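Local coordinates for protein cytosolic IMP-GMP specific 5'-nucleotidase (PDB 4OHF) that probably hydrolyses the 5'-phosphate of purine nucleoside monophosphates such as IMP and GMP, as a magnesium-dependent cytosolic nucleotidase of the HAD superfamily, at residues A245-F250 with H304-I309; R311-K314 with R319-L322. All blocks are in the same frame, centred on the assembly; numbering follows the deposited sequence.

Interaction 1 of 2, residues A245-F250 with H304-I309; sequences ANKPRF and HIYGDI. With PO4 (phosphate ion), chain H.
A cis peptide bond joins Lys-247 to Pro-248, and the side chains of both residues lie against Tyr-306. The two meet the phenol at different points along its length. Pro-248 packs near its root, with CB 3.5 Å from CB of Tyr-306. Lys-247 lies further out: its CB is 3.5 Å from CE1 of Tyr-306, and its chain runs on past the hydroxyl. Both approach the ring obliquely. Tyr-306 is the centre of an inverse gamma turn, closed by Gly-307 N and Ile-305 O at 2.8 Å. Its CG lies anti to the carbonyl carbon (chi1 -73°), which sends the ring across to the lysine.

The lysine chain is extended except for a bend at chi3 (-66°). NZ of Lys-247 donates a hydrogen bond of 2.8 Å to O4 of a phosphate ion, probably from the crystallisation liquor. It also bonds to Leu-208 O and Tyr-300 OH, and weakly to Asp-23. The hydroxyl of Tyr-306 is hydrogen-bonded to Tyr-300 OH as well.

The backbone N atoms of Asp-25 and Asn-210 and OG1 of Thr-209 also bond to the phosphate. Magnesium, bound by Asp-23, Asp-25 and Asp-303, lies about 5 Å from the lysine side chain. The arrangement is consistent with the active site of a HAD-type phosphatase, where a conserved lysine usually lies beside the phosphate pocket.

Interaction 2 of 2, residues R311-K314 with R319-L322; sequences RLKK and RTAL. With PO4 (phosphate ion), chain I.
Helix 309-315 and strand 319-323 are joined by a short connection, and the contact bridges their backbones at some distance. The nearest CA atoms, those of Lys-313 and Thr-320, are 8.6 Å apart. The gap is spanned by a long side chain. Lys-313 bends at chi2 and chi3 (-68° and -74°) and brings its amine tip to tip with the threonine hydroxyl. NZ of Lys-313 donates a hydrogen bond of 2.7 Å to OG1 of Thr-320, which is also hydrogen-bonded to Phe-426 O.

A phosphate ion, probably from the crystallisation liquor, sits beside this pair. NZ of Lys-313 reaches phosphate O4 at 2.6 Å. The guanidinium of Arg-319 presents its edge, with the phosphorus near its plane. NE of Arg-319 bonds to phosphate O1 at 2.8 Å and NH2 to phosphate O3 at 2.8 Å, a two-point grip that would limit rotation of the group. The backbone N of Thr-320 adds a bond of 2.9 Å to phosphate O1. Arg-10 of the same chain and Tyr-113 of a neighbouring subunit also bond to this anion.

The contact lies within the beta-alpha-beta unit of strand 298-302, helix 309-315 and strand 319-323. In the mixed sheet, strand 319-323 runs between strands 298-302 and 429-431.

In the fold
From the N terminus, the chain reaches 245-250 just after strand 240-243. It then passes through strands 257-260, 267-269, 277-281 and 298-302 before 304-309 returns to close interaction 1, a loop of 53 intervening residues. Helix 309-315 begins at the end of this segment. Interaction 2 closes a much smaller loop, with four residues between its segments. The two contacts are in series and neither nest nor cross. Their centres are about 9 Å apart, and they meet in an apolar seam: Tyr-306 and Pro-248 pack on Leu-312, and Ile-305 on Leu-322. Together they tie the loops beside the magnesium site to helix 309-315 and strand 319-323.

Interaction 1 of 2, residues A245-F250 with H304-I309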
ATOM      1  N   ALA B 245      21.903  -5.123  18.604  1.00 41.73           N
ATOM      2  CA  ALA B 245      21.347  -6.010  17.603  1.00 42.03           C
ATOM      3  C   ALA B 245      20.447  -5.289  16.629  1.00 41.41           C
ATOM      4  O   ALA B 245      20.349  -5.666  15.471  1.00 41.42           O
ATOM      5  CB  ALA B 245      20.588  -7.142  18.274  1.00 40.92           C
ATOM      6  N   ASN B 246      19.791  -4.249  17.111  1.00 41.76           N
ATOM      7  CA  ASN B 246      18.886  -3.473  16.281  1.00 42.86           C
ATOM      8  C   ASN B 246      17.679  -4.316  15.827  1.00 42.18           C
ATOM      9  O   ASN B 246      17.367  -4.409  14.636  1.00 42.94           O
ATOM     10  CB  ASN B 246      19.639  -2.899  15.073  1.00 41.76           C
ATOM     11  CG  ASN B 246      18.908  -1.736  14.418  1.00 42.30           C
ATOM     12  OD1 ASN B 246      19.404  -1.153  13.461  1.00 42.21           O
ATOM     13  ND2 ASN B 246      17.727  -1.389  14.935  1.00 43.63           N
ATOM     14  N   LYS B 247      17.016  -4.942  16.791  1.00 40.65           N
ATOM     15  CA  LYS B 247      15.822  -5.719  16.507  1.00 40.19           C
ATOM     16  C   LYS B 247      14.698  -4.681  16.357  1.00 39.49           C
ATOM     17  O   LYS B 247      14.759  -3.596  16.940  1.00 39.93           O
ATOM     18  CB  LYS B 247      15.521  -6.657  17.678  1.00 39.58           C
ATOM     19  CG  LYS B 247      16.544  -7.758  17.876  1.00 41.15           C
ATOM     20  CD  LYS B 247      16.325  -8.507  19.200  1.00 41.42           C
ATOM     21  CE  LYS B 247      16.593  -7.582  20.402  1.00 41.75           C
ATOM     22  NZ  LYS B 247      16.406  -8.251  21.722  1.00 39.61           N
ATOM     23  N   PRO B 248      13.641  -5.010  15.613  1.00 36.26           N
ATOM     24  CA  PRO B 248      13.393  -6.263  14.906  1.00 36.99           C
ATOM     25  C   PRO B 248      14.176  -6.425  13.611  1.00 38.48           C
ATOM     26  O   PRO B 248      14.326  -7.547  13.103  1.00 38.92           O
ATOM     27  CB  PRO B 248      11.895  -6.210  14.650  1.00 36.29           C
ATOM     28  CG  PRO B 248      11.687  -4.749  14.383  1.00 37.13           C
ATOM     29  CD  PRO B 248      12.499  -4.092  15.479  1.00 34.44           C
ATOM     30  N   ARG B 249      14.669  -5.316  13.069  1.00 39.69           N
ATOM     31  CA  ARG B 249      15.401  -5.363  11.806  1.00 39.17           C
ATOM     32  C   ARG B 249      16.488  -6.418  11.766  1.00 39.79           C
ATOM     33  O   ARG B 249      16.808  -6.932  10.691  1.00 42.74           O
ATOM     34  CB  ARG B 249      15.966  -3.983  11.450  1.00 39.99           C
ATOM     35  CG  ARG B 249      14.919  -3.058  10.851  1.00 41.45           C
ATOM     36  CD  ARG B 249      15.533  -1.851  10.167  1.00 44.15           C
ATOM     37  NE  ARG B 249      16.078  -0.905  11.124  1.00 46.93           N
ATOM     38  CZ  ARG B 249      16.509   0.311  10.810  1.00 49.59           C
ATOM     39  NH1 ARG B 249      16.987   1.103  11.769  1.00 51.21           N
ATOM     40  NH2 ARG B 249      16.465   0.735   9.551  1.00 46.51           N
ATOM     41  N   PHE B 250      17.063  -6.756  12.914  1.00 37.48           N
ATOM     42  CA  PHE B 250      18.086  -7.794  12.926  1.00 36.52           C
ATOM     43  C   PHE B 250      17.525  -9.087  12.306  1.00 38.49           C
ATOM     44  O   PHE B 250      18.222  -9.811  11.597  1.00 38.57           O
ATOM     45  CB  PHE B 250      18.529  -8.115  14.348  1.00 33.91           C
ATOM     46  CG  PHE B 250      19.426  -9.333  14.445  1.00 34.93           C
ATOM     47  CD1 PHE B 250      20.820  -9.199  14.476  1.00 34.58           C
ATOM     48  CD2 PHE B 250      18.881 -10.615  14.480  1.00 34.16           C
ATOM     49  CE1 PHE B 250      21.654 -10.320  14.543  1.00 29.78           C
ATOM     50  CE2 PHE B 250      19.698 -11.734  14.545  1.00 34.00           C
ATOM     51  CZ  PHE B 250      21.097 -11.584  14.575  1.00 33.96           C
ATOM     52  N   HIS B 304       8.825  -8.804  24.514  1.00 42.01           N
ATOM     53  CA  HIS B 304       7.767  -8.011  23.889  1.00 47.35           C
ATOM     54  C   HIS B 304       7.684  -8.251  22.387  1.00 49.24           C
ATOM     55  O   HIS B 304       8.698  -8.505  21.757  1.00 49.34           O
ATOM     56  CB  HIS B 304       7.953  -6.509  24.201  1.00 45.08           C
ATOM     57  CG  HIS B 304       7.625  -6.147  25.623  1.00 43.89           C
ATOM     58  ND1 HIS B 304       8.514  -6.324  26.665  1.00 43.00           N
ATOM     59  CD2 HIS B 304       6.480  -5.685  26.185  1.00 41.71           C
ATOM     60  CE1 HIS B 304       7.931  -5.991  27.803  1.00 41.79           C
ATOM     61  NE2 HIS B 304       6.696  -5.601  27.539  1.00 41.14           N
ATOM     62  N   ILE B 305       6.476  -8.185  21.822  1.00 55.00           N
ATOM     63  CA  ILE B 305       6.284  -8.416  20.389  1.00 59.85           C
ATOM     64  C   ILE B 305       6.834  -7.290  19.545  1.00 63.65           C
ATOM     65  O   ILE B 305       6.441  -6.138  19.709  1.00 65.12           O
ATOM     66  CB  ILE B 305       4.796  -8.592  20.017  1.00 60.29           C
ATOM     67  CG1 ILE B 305       4.295  -9.965  20.460  1.00 59.61           C
ATOM     68  CG2 ILE B 305       4.617  -8.485  18.511  1.00 61.69           C
ATOM     69  CD1 ILE B 305       4.263 -10.148  21.933  1.00 60.40           C
ATOM     70  N   TYR B 306       7.733  -7.634  18.626  1.00 68.76           N
ATOM     71  CA  TYR B 306       8.365  -6.655  17.730  1.00 73.74           C
ATOM     72  C   TYR B 306       7.441  -6.112  16.641  1.00 75.12           C
ATOM     73  O   TYR B 306       7.592  -6.443  15.462  1.00 77.02           O
ATOM     74  CB  TYR B 306       9.612  -7.273  17.071  1.00 75.35           C
ATOM     75  CG  TYR B 306      10.772  -7.421  18.024  1.00 76.50           C
ATOM     76  CD1 TYR B 306      11.486  -6.303  18.446  1.00 76.49           C
ATOM     77  CD2 TYR B 306      11.103  -8.665  18.570  1.00 77.27           C
ATOM     78  CE1 TYR B 306      12.495  -6.408  19.395  1.00 77.22           C
ATOM     79  CE2 TYR B 306      12.117  -8.783  19.529  1.00 77.81           C
ATOM     80  CZ  TYR B 306      12.804  -7.641  19.935  1.00 77.78           C
ATOM     81  OH  TYR B 306      13.781  -7.709  20.899  1.00 78.23           O
ATOM     82  N   GLY B 307       6.492  -5.275  17.036  1.00 75.52           N
ATOM     83  CA  GLY B 307       5.583  -4.701  16.069  1.00 76.19           C
ATOM     84  C   GLY B 307       4.892  -5.718  15.184  1.00 77.30           C
ATOM     85  O   GLY B 307       4.142  -6.564  15.680  1.00 79.18           O
ATOM     86  N   ASP B 308       5.151  -5.649  13.876  1.00 76.78           N
ATOM     87  CA  ASP B 308       4.515  -6.552  12.916  1.00 76.07           C
ATOM     88  C   ASP B 308       5.000  -7.995  12.969  1.00 74.83           C
ATOM     89  O   ASP B 308       6.122  -8.309  12.567  1.00 74.01           O
ATOM     90  CB  ASP B 308       4.680  -6.018  11.494  1.00 77.86           C
ATOM     91  CG  ASP B 308       3.956  -6.874  10.466  1.00 79.40           C
ATOM     92  OD1 ASP B 308       2.754  -7.158  10.667  1.00 79.66           O
ATOM     93  OD2 ASP B 308       4.584  -7.260   9.457  1.00 79.73           O
ATOM     94  N   ILE B 309       4.115  -8.868  13.445  1.00 73.18           N
ATOM     95  CA  ILE B 309       4.399 -10.287  13.593  1.00 71.84           C
ATOM     96  C   ILE B 309       4.565 -10.982  12.246  1.00 71.51           C
ATOM     97  O   ILE B 309       5.366 -11.899  12.104  1.00 71.05           O
ATOM     98  CB  ILE B 309       3.261 -10.979  14.387  1.00 71.13           C
ATOM     99  CG1 ILE B 309       2.964 -10.187  15.667  1.00 70.31           C
ATOM    100  CG2 ILE B 309       3.651 -12.403  14.733  1.00 69.74           C
ATOM    101  CD1 ILE B 309       1.859 -10.780  16.533  1.00 70.21           C
TER
HETATM  102  P   PO4 H 501      17.330  -6.027  24.929  1.00 42.93           P
HETATM  103  O1  PO4 H 501      17.712  -4.603  25.133  1.00 41.46           O
HETATM  104  O2  PO4 H 501      15.989  -6.277  25.496  1.00 42.08           O
HETATM  105  O3  PO4 H 501      18.322  -6.907  25.604  1.00 38.19           O
HETATM  106  O4  PO4 H 501      17.294  -6.321  23.474  1.00 45.64           O

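Interaction 2 of 2, residues R311-K314 with R319-L322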
ATOM      1  N   ARG B 311       5.566  -9.638   9.033  1.00 73.07           N
ATOM      2  CA  ARG B 311       6.817  -9.309   8.358  1.00 73.08           C
ATOM      3  C   ARG B 311       8.003 -10.011   9.008  1.00 72.42           C
ATOM      4  O   ARG B 311       8.963 -10.375   8.332  1.00 73.78           O
ATOM      5  CB  ARG B 311       7.033  -7.793   8.371  1.00 73.75           C
ATOM      6  CG  ARG B 311       8.409  -7.346   7.928  1.00 74.48           C
ATOM      7  CD  ARG B 311       8.440  -5.836   7.732  1.00 76.42           C
ATOM      8  NE  ARG B 311       9.741  -5.337   7.282  1.00 77.06           N
ATOM      9  CZ  ARG B 311      10.533  -5.962   6.414  1.00 77.52           C
ATOM     10  NH1 ARG B 311      10.176  -7.130   5.891  1.00 78.18           N
ATOM     11  NH2 ARG B 311      11.679  -5.409   6.045  1.00 78.64           N
ATOM     12  N   LEU B 312       7.922 -10.214  10.320  1.00 70.85           N
ATOM     13  CA  LEU B 312       8.989 -10.861  11.066  1.00 68.97           C
ATOM     14  C   LEU B 312       8.999 -12.387  10.927  1.00 67.91           C
ATOM     15  O   LEU B 312      10.047 -12.978  10.686  1.00 67.73           O
ATOM     16  CB  LEU B 312       8.894 -10.466  12.536  1.00 67.71           C
ATOM     17  CG  LEU B 312      10.144 -10.689  13.386  1.00 66.74           C
ATOM     18  CD1 LEU B 312      10.005  -9.892  14.671  1.00 66.57           C
ATOM     19  CD2 LEU B 312      10.336 -12.172  13.674  1.00 66.19           C
ATOM     20  N   LYS B 313       7.846 -13.026  11.088  1.00 66.83           N
ATOM     21  CA  LYS B 313       7.786 -14.478  10.965  1.00 66.20           C
ATOM     22  C   LYS B 313       7.885 -14.884   9.494  1.00 66.11           C
ATOM     23  O   LYS B 313       8.115 -16.051   9.182  1.00 66.42           O
ATOM     24  CB  LYS B 313       6.483 -15.036  11.567  1.00 64.19           C
ATOM     25  CG  LYS B 313       6.245 -14.694  13.035  1.00 63.69           C
ATOM     26  CD  LYS B 313       7.235 -15.365  13.982  1.00 63.05           C
ATOM     27  CE  LYS B 313       6.944 -16.840  14.141  1.00 61.98           C
ATOM     28  NZ  LYS B 313       8.010 -17.521  14.923  1.00 59.54           N
ATOM     29  N   LYS B 314       7.727 -13.921   8.593  1.00 66.43           N
ATOM     30  CA  LYS B 314       7.790 -14.201   7.158  1.00 66.54           C
ATOM     31  C   LYS B 314       9.215 -14.251   6.609  1.00 65.20           C
ATOM     32  O   LYS B 314       9.539 -15.093   5.775  1.00 65.04           O
ATOM     33  CB  LYS B 314       6.999 -13.146   6.377  1.00 68.70           C
ATOM     34  CG  LYS B 314       6.945 -13.403   4.878  1.00 72.34           C
ATOM     35  CD  LYS B 314       6.355 -12.229   4.097  1.00 74.23           C
ATOM     36  CE  LYS B 314       7.336 -11.063   3.994  1.00 75.60           C
ATOM     37  NZ  LYS B 314       6.766  -9.906   3.234  1.00 76.39           N
ATOM     38  N   ARG B 319      12.357 -20.180  15.494  1.00 40.83           N
ATOM     39  CA  ARG B 319      11.242 -20.410  16.391  1.00 39.73           C
ATOM     40  C   ARG B 319      11.286 -19.262  17.400  1.00 40.47           C
ATOM     41  O   ARG B 319      12.356 -18.907  17.907  1.00 40.86           O
ATOM     42  CB  ARG B 319      11.393 -21.753  17.105  1.00 37.85           C
ATOM     43  CG  ARG B 319      11.506 -22.934  16.147  1.00 36.18           C
ATOM     44  CD  ARG B 319      10.414 -22.899  15.106  1.00 32.72           C
ATOM     45  NE  ARG B 319       9.094 -22.953  15.722  1.00 34.25           N
ATOM     46  CZ  ARG B 319       8.561 -24.043  16.265  1.00 33.96           C
ATOM     47  NH1 ARG B 319       9.244 -25.181  16.261  1.00 35.41           N
ATOM     48  NH2 ARG B 319       7.353 -23.988  16.825  1.00 31.18           N
ATOM     49  N   THR B 320      10.136 -18.658  17.677  1.00 40.37           N
ATOM     50  CA  THR B 320      10.083 -17.564  18.638  1.00 39.70           C
ATOM     51  C   THR B 320       9.237 -17.904  19.872  1.00 39.08           C
ATOM     52  O   THR B 320       8.131 -18.432  19.765  1.00 40.32           O
ATOM     53  CB  THR B 320       9.534 -16.281  17.991  1.00 38.23           C
ATOM     54  OG1 THR B 320       8.274 -16.562  17.385  1.00 38.63           O
ATOM     55  CG2 THR B 320      10.478 -15.770  16.931  1.00 38.89           C
ATOM     56  N   ALA B 321       9.780 -17.607  21.047  1.00 37.42           N
ATOM     57  CA  ALA B 321       9.090 -17.852  22.302  1.00 34.86           C
ATOM     58  C   ALA B 321       8.993 -16.518  23.029  1.00 34.27           C
ATOM     59  O   ALA B 321       9.695 -15.568  22.710  1.00 34.85           O
ATOM     60  CB  ALA B 321       9.858 -18.852  23.137  1.00 33.30           C
ATOM     61  N   LEU B 322       8.139 -16.447  24.026  1.00 33.64           N
ATOM     62  CA  LEU B 322       7.956 -15.199  24.731  1.00 34.19           C
ATOM     63  C   LEU B 322       7.873 -15.335  26.254  1.00 34.26           C
ATOM     64  O   LEU B 322       7.412 -16.341  26.800  1.00 33.79           O
ATOM     65  CB  LEU B 322       6.683 -14.558  24.210  1.00 33.85           C
ATOM     66  CG  LEU B 322       6.470 -13.078  24.418  1.00 36.16           C
ATOM     67  CD1 LEU B 322       7.475 -12.319  23.592  1.00 35.99           C
ATOM     68  CD2 LEU B 322       5.037 -12.723  23.998  1.00 38.15           C
TER
HETATM   69  P   PO4 I 502       6.809 -20.309  16.065  1.00 68.79           P
HETATM   70  O1  PO4 I 502       8.154 -20.463  16.673  1.00 66.49           O
HETATM   71  O2  PO4 I 502       6.024 -19.316  16.841  1.00 70.31           O
HETATM   72  O3  PO4 I 502       6.107 -21.615  16.082  1.00 71.75           O
HETATM   73  O4  PO4 I 502       6.941 -19.843  14.664  1.00 69.89           O